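Local structure of extracellular solute-binding protein family 1 (Kribbella flavida, 5IXP) at residues 168-171 and 172-176; 140-143 and 144-148. The protein probably binds a solute outside the cell and delivers it to an ABC transporter for uptake. One frame throughout, in Å; residues are numbered along the deposited sequence.

Contact 1: residues 168-171 and 172-176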
loop_
_atom_site.group_PDB
_atom_site.type_symbol
_atom_site.label_atom_id
_atom_site.label_comp_id
_atom_site.label_asym_id
_atom_site.label_seq_id
_atom_site.Cartn_x
_atom_site.Cartn_y
_atom_site.Cartn_z
ATOM N N VAL A 168 -3.884 12.976 -7.112
ATOM C CA VAL A 168 -3.767 11.556 -7.446
ATOM C C VAL A 168 -3.600 10.714 -6.184
ATOM O O VAL A 168 -4.263 9.683 -6.020
ATOM C CB VAL A 168 -2.616 11.322 -8.444
ATOM C CG1 VAL A 168 -2.253 9.835 -8.517
ATOM C CG2 VAL A 168 -3.020 11.810 -9.826
ATOM N N LEU A 169 -2.719 11.128 -5.267
ATOM C CA LEU A 169 -2.556 10.309 -4.061
ATOM C C LEU A 169 -3.819 10.318 -3.204
ATOM O O LEU A 169 -4.139 9.307 -2.567
ATOM C CB LEU A 169 -1.342 10.753 -3.241
ATOM C CG LEU A 169 0.036 10.372 -3.803
ATOM C CD1 LEU A 169 1.132 10.540 -2.748
ATOM C CD2 LEU A 169 0.043 8.952 -4.353
ATOM N N THR A 170 -4.560 11.431 -3.188
ATOM C CA THR A 170 -5.844 11.436 -2.494
ATOM C C THR A 170 -6.822 10.473 -3.160
ATOM O O THR A 170 -7.581 9.767 -2.479
ATOM C CB THR A 170 -6.421 12.856 -2.457
ATOM O OG1 THR A 170 -5.444 13.762 -1.924
ATOM C CG2 THR A 170 -7.687 12.907 -1.599
ATOM N N TRP A 171 -6.806 10.427 -4.492
ATOM C CA TRP A 171 -7.613 9.466 -5.239
ATOM C C TRP A 171 -7.260 8.035 -4.872
ATOM O O TRP A 171 -8.150 7.200 -4.662
ATOM C CB TRP A 171 -7.413 9.693 -6.739
ATOM C CG TRP A 171 -7.884 8.570 -7.654
ATOM C CD1 TRP A 171 -7.161 7.480 -8.072
ATOM C CD2 TRP A 171 -9.164 8.465 -8.285
ATOM N NE1 TRP A 171 -7.923 6.700 -8.916
ATOM C CE2 TRP A 171 -9.154 7.283 -9.066
ATOM C CE3 TRP A 171 -10.322 9.246 -8.255
ATOM C CZ2 TRP A 171 -10.262 6.869 -9.812
ATOM C CZ3 TRP A 171 -11.423 8.835 -9.003
ATOM C CH2 TRP A 171 -11.384 7.656 -9.768
ATOM N N GLU A 172 -5.964 7.720 -4.834
ATOM C CA GLU A 172 -5.556 6.373 -4.443
ATOM C C GLU A 172 -6.129 6.015 -3.081
ATOM O O GLU A 172 -6.650 4.908 -2.885
ATOM C CB GLU A 172 -4.032 6.266 -4.425
ATOM C CG GLU A 172 -3.389 6.411 -5.797
ATOM C CD GLU A 172 -3.677 5.202 -6.687
ATOM O OE1 GLU A 172 -2.974 4.173 -6.561
ATOM O OE2 GLU A 172 -4.631 5.264 -7.484
ATOM N N ALA A 173 -6.065 6.953 -2.135
ATOM C CA ALA A 173 -6.548 6.681 -0.785
ATOM C C ALA A 173 -8.047 6.417 -0.779
ATOM O O ALA A 173 -8.511 5.456 -0.153
ATOM C CB ALA A 173 -6.195 7.842 0.143
HETATM N N MSE A 174 -8.818 7.230 -1.495
HETATM C CA MSE A 174 -10.268 7.076 -1.493
HETATM C C MSE A 174 -10.745 5.904 -2.338
HETATM O O MSE A 174 -11.620 5.147 -1.914
HETATM C CB MSE A 174 -10.938 8.356 -1.994
HETATM C CG MSE A 174 -10.629 9.559 -1.130
HETATM SE SE MSE A 174 -11.565 11.103 -1.859
HETATM C CE MSE A 174 -13.393 10.442 -1.584
ATOM N N ARG A 175 -10.191 5.764 -3.545
ATOM C CA ARG A 175 -10.703 4.743 -4.454
ATOM C C ARG A 175 -10.554 3.351 -3.866
ATOM O O ARG A 175 -11.423 2.489 -4.055
ATOM C CB ARG A 175 -9.988 4.794 -5.798
ATOM C CG ARG A 175 -10.760 4.002 -6.844
ATOM C CD ARG A 175 -9.910 3.653 -8.021
ATOM N NE ARG A 175 -8.960 2.583 -7.734
ATOM C CZ ARG A 175 -7.685 2.781 -7.419
ATOM N NH1 ARG A 175 -7.208 4.013 -7.326
ATOM N NH2 ARG A 175 -6.884 1.748 -7.201
ATOM N N ASN A 176 -9.454 3.104 -3.163
ATOM C CA ASN A 176 -9.216 1.759 -2.666
ATOM C C ASN A 176 -10.138 1.377 -1.521
ATOM O O ASN A 176 -10.174 0.198 -1.155
ATOM C CB ASN A 176 -7.755 1.611 -2.253
ATOM C CG ASN A 176 -6.864 1.379 -3.440
ATOM O OD1 ASN A 176 -6.946 0.336 -4.081
ATOM N ND2 ASN A 176 -6.031 2.355 -3.764
#
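Trp171 and Arg175, one helical turn apart, make the tightly packed part of this contact: CB of Arg175 lies over one face of the indole, 4.3 Å from the centroid of the five-membered ring, a CH-pi contact. Four residues apart and both with CG anti to N (chi1 165° for Trp171 and -165° for Arg175), the two side chains leave the same side of the helix and cross at a slant. Farther along, CD of Arg175 reaches Trp171 CZ2 at 3.7 Å, and a bend at chi3 carries the guanidinium round to Glu172. There Arg175 NH1 forms a salt bridge with Glu172 OE2 (2.9 Å), approaching from above the carboxylate plane. The same oxygen sits at the indole edge, 3.4 Å from Trp171 CD1, while Trp171 NE1 donates to Asn360 OD1 and Glu172 OE2 accepts from Asn360 ND2. Replacing Trp171 with an alanine is likely to leave CB and CD of Arg175 without the indole they lie against, and Asn360 OD1 without the indole N-H. Beneath the side chains run ordinary i to i+4 bonds, such as Arg175 N to Trp171 O at 2.7 Å. The looser, partly exposed side belongs to Leu169 and Asn176; ND2 of Asn176 bonds back to Glu172 O (2.8 Å) and its OD1 to Lys352, whereas Glu172, also partly exposed, has OE2 gripped. Around this turn of helix 167-175, helix 356-371 meets Val168, Trp171 and Glu172, helix 195-209 packs on Trp171 and Met174, a selenomethionine, and helix 144-157 covers Thr170, Ala173 and Met174.

Contact 2: residues 140-143 and 144-148; sequences LFPD and WTSYF
The ring of Phe141 offers one face to the edge of Tyr147, a T-shaped pair with centroids 5.5 Å apart and planes at 71°. Tyr147 CD1 does the touching, coming in over the rim of the phenyl ring at 3.9 Å from Phe141 CD1. Tyr147 carries neighbours on other sides too: Trp144 CZ3 lies over one of its faces and Phe148 CE1 at its edge, while Tyr147 CD2 in turn rests over a face of Phe148. The first turn of the helix thus continues the aromatic packing begun in the loop. The polar half is a worked case of N-capping. Asp143 stands just before the helix with its CG between N and the carbonyl carbon (chi1 49°), which brings OD1 back over the opening turn. That oxygen takes two bonds from Ser146, from N at 2.8 Å (158° at the hydrogen) and from OG, also at 2.8 Å. The amide arrives nearly along the C-O axis and the hydroxyl on the syn side, tilted out of the carboxylate plane. The N-terminal end of the helix would probably favour the charged form of this carboxylate. Asp143 O accepts from Tyr147 N (3.0 Å), and a water bridges Leu140 O and Ser146 O across the turn. Strand 232-238 holds the far end of Tyr147 through Thr234, and a backbone hydrogen bond joins Pro142, necessarily the acceptor, to Gly265. Trp144, bonded through NE1 to Gln177, packs on helix 167-175, whereas Phe148 touches both that helix (Thr170, Met174) and helix 195-209 (Gln203, Ala207).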
loop_
_atom_site.group_PDB
_atom_site.type_symbol
_atom_site.label_atom_id
_atom_site.label_comp_id
_atom_site.label_asym_id
_atom_site.label_seq_id
_atom_site.Cartn_x
_atom_site.Cartn_y
_atom_site.Cartn_z
ATOM N N LEU A 140 -10.924 15.385 13.737
ATOM C CA LEU A 140 -11.260 16.185 12.564
ATOM C C LEU A 140 -11.576 15.349 11.331
ATOM O O LEU A 140 -12.284 15.834 10.440
ATOM C CB LEU A 140 -10.107 17.119 12.208
ATOM C CG LEU A 140 -9.736 18.271 13.119
ATOM C CD1 LEU A 140 -8.508 18.960 12.534
ATOM C CD2 LEU A 140 -10.900 19.229 13.220
ATOM N N PHE A 141 -11.057 14.128 11.240
ATOM C CA PHE A 141 -11.038 13.419 9.957
ATOM C C PHE A 141 -11.775 12.086 9.931
ATOM O O PHE A 141 -11.228 11.121 9.386
ATOM C CB PHE A 141 -9.598 13.110 9.536
ATOM C CG PHE A 141 -8.687 14.287 9.557
ATOM C CD1 PHE A 141 -9.136 15.538 9.161
ATOM C CD2 PHE A 141 -7.369 14.143 9.974
ATOM C CE1 PHE A 141 -8.287 16.629 9.183
ATOM C CE2 PHE A 141 -6.516 15.229 9.989
ATOM C CZ PHE A 141 -6.981 16.479 9.599
ATOM N N PRO A 142 -12.994 11.962 10.460
ATOM C CA PRO A 142 -13.634 10.635 10.420
ATOM C C PRO A 142 -13.954 10.175 9.005
ATOM O O PRO A 142 -13.940 8.966 8.734
ATOM C CB PRO A 142 -14.901 10.830 11.266
ATOM C CG PRO A 142 -15.231 12.261 11.108
ATOM C CD PRO A 142 -13.882 12.969 11.073
ATOM N N ASP A 143 -14.196 11.106 8.086
ATOM C CA ASP A 143 -14.571 10.775 6.721
ATOM C C ASP A 143 -13.959 11.806 5.782
ATOM O O ASP A 143 -13.430 12.835 6.214
ATOM C CB ASP A 143 -16.090 10.712 6.563
ATOM C CG ASP A 143 -16.784 11.917 7.145
ATOM O OD1 ASP A 143 -16.406 13.053 6.824
ATOM O OD2 ASP A 143 -17.722 11.730 7.937
ATOM N N TRP A 144 -14.047 11.528 4.479
ATOM C CA TRP A 144 -13.371 12.392 3.516
ATOM C C TRP A 144 -14.029 13.762 3.441
ATOM O O TRP A 144 -13.345 14.778 3.272
ATOM C CB TRP A 144 -13.321 11.711 2.144
ATOM C CG TRP A 144 -12.384 10.545 2.180
ATOM C CD1 TRP A 144 -12.713 9.213 2.238
ATOM C CD2 TRP A 144 -10.958 10.610 2.234
ATOM N NE1 TRP A 144 -11.570 8.450 2.304
ATOM C CE2 TRP A 144 -10.479 9.283 2.309
ATOM C CE3 TRP A 144 -10.035 11.665 2.229
ATOM C CZ2 TRP A 144 -9.111 8.982 2.367
ATOM C CZ3 TRP A 144 -8.682 11.371 2.292
ATOM C CH2 TRP A 144 -8.229 10.040 2.355
ATOM N N THR A 145 -15.349 13.818 3.587
ATOM C CA THR A 145 -16.022 15.115 3.594
ATOM C C THR A 145 -15.468 16.005 4.705
ATOM O O THR A 145 -15.160 17.181 4.483
ATOM C CB THR A 145 -17.527 14.913 3.741
ATOM O OG1 THR A 145 -18.014 14.187 2.604
ATOM C CG2 THR A 145 -18.242 16.254 3.807
ATOM N N SER A 146 -15.296 15.441 5.904
ATOM C CA SER A 146 -14.714 16.202 7.011
ATOM C C SER A 146 -13.253 16.556 6.745
ATOM O O SER A 146 -12.791 17.640 7.124
ATOM C CB SER A 146 -14.839 15.408 8.310
ATOM O OG SER A 146 -16.200 15.150 8.613
ATOM N N TYR A 147 -12.505 15.644 6.120
ATOM C CA TYR A 147 -11.118 15.934 5.761
ATOM C C TYR A 147 -11.027 17.147 4.833
ATOM O O TYR A 147 -10.223 18.062 5.059
ATOM C CB TYR A 147 -10.498 14.690 5.119
ATOM C CG TYR A 147 -9.094 14.856 4.592
ATOM C CD1 TYR A 147 -7.994 14.812 5.451
ATOM C CD2 TYR A 147 -8.868 15.031 3.236
ATOM C CE1 TYR A 147 -6.690 14.944 4.959
ATOM C CE2 TYR A 147 -7.583 15.163 2.733
ATOM C CZ TYR A 147 -6.503 15.120 3.596
ATOM O OH TYR A 147 -5.246 15.248 3.081
ATOM N N PHE A 148 -11.853 17.182 3.785
ATOM C CA PHE A 148 -11.811 18.318 2.864
ATOM C C PHE A 148 -12.366 19.586 3.507
ATOM O O PHE A 148 -11.865 20.687 3.249
ATOM C CB PHE A 148 -12.565 17.980 1.578
ATOM C CG PHE A 148 -11.925 16.859 0.780
ATOM C CD1 PHE A 148 -10.578 16.917 0.428
ATOM C CD2 PHE A 148 -12.663 15.743 0.410
ATOM C CE1 PHE A 148 -9.978 15.877 -0.300
ATOM C CE2 PHE A 148 -12.075 14.699 -0.309
ATOM C CZ PHE A 148 -10.730 14.762 -0.672
HETATM O O HOH W 1 -13.594 18.699 9.847
#

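In the fold
Going from the N terminus, contact 2 comes first: the loop after helix 134-138 turns into helix 144-157 at 140-148. The chain then runs along that helix and through the loop holding Trp163 and Phe164 to contact 1, at 168-176 in helix 167-175. Each contact closes just one local turn; the two follow in series, neither nesting nor crossing, with centres about 14 Å apart. They meet directly where Met174 CG comes within 3.5 Å of Trp144 CE2 and Thr170 CG2 within 3.7 Å of Phe148 CZ. This packing joins the two consecutive helices. Helix 195-209 meets both contacts, helix 356-371 meets contact 1, and strand 232-238 is reached through Tyr147 of contact 2.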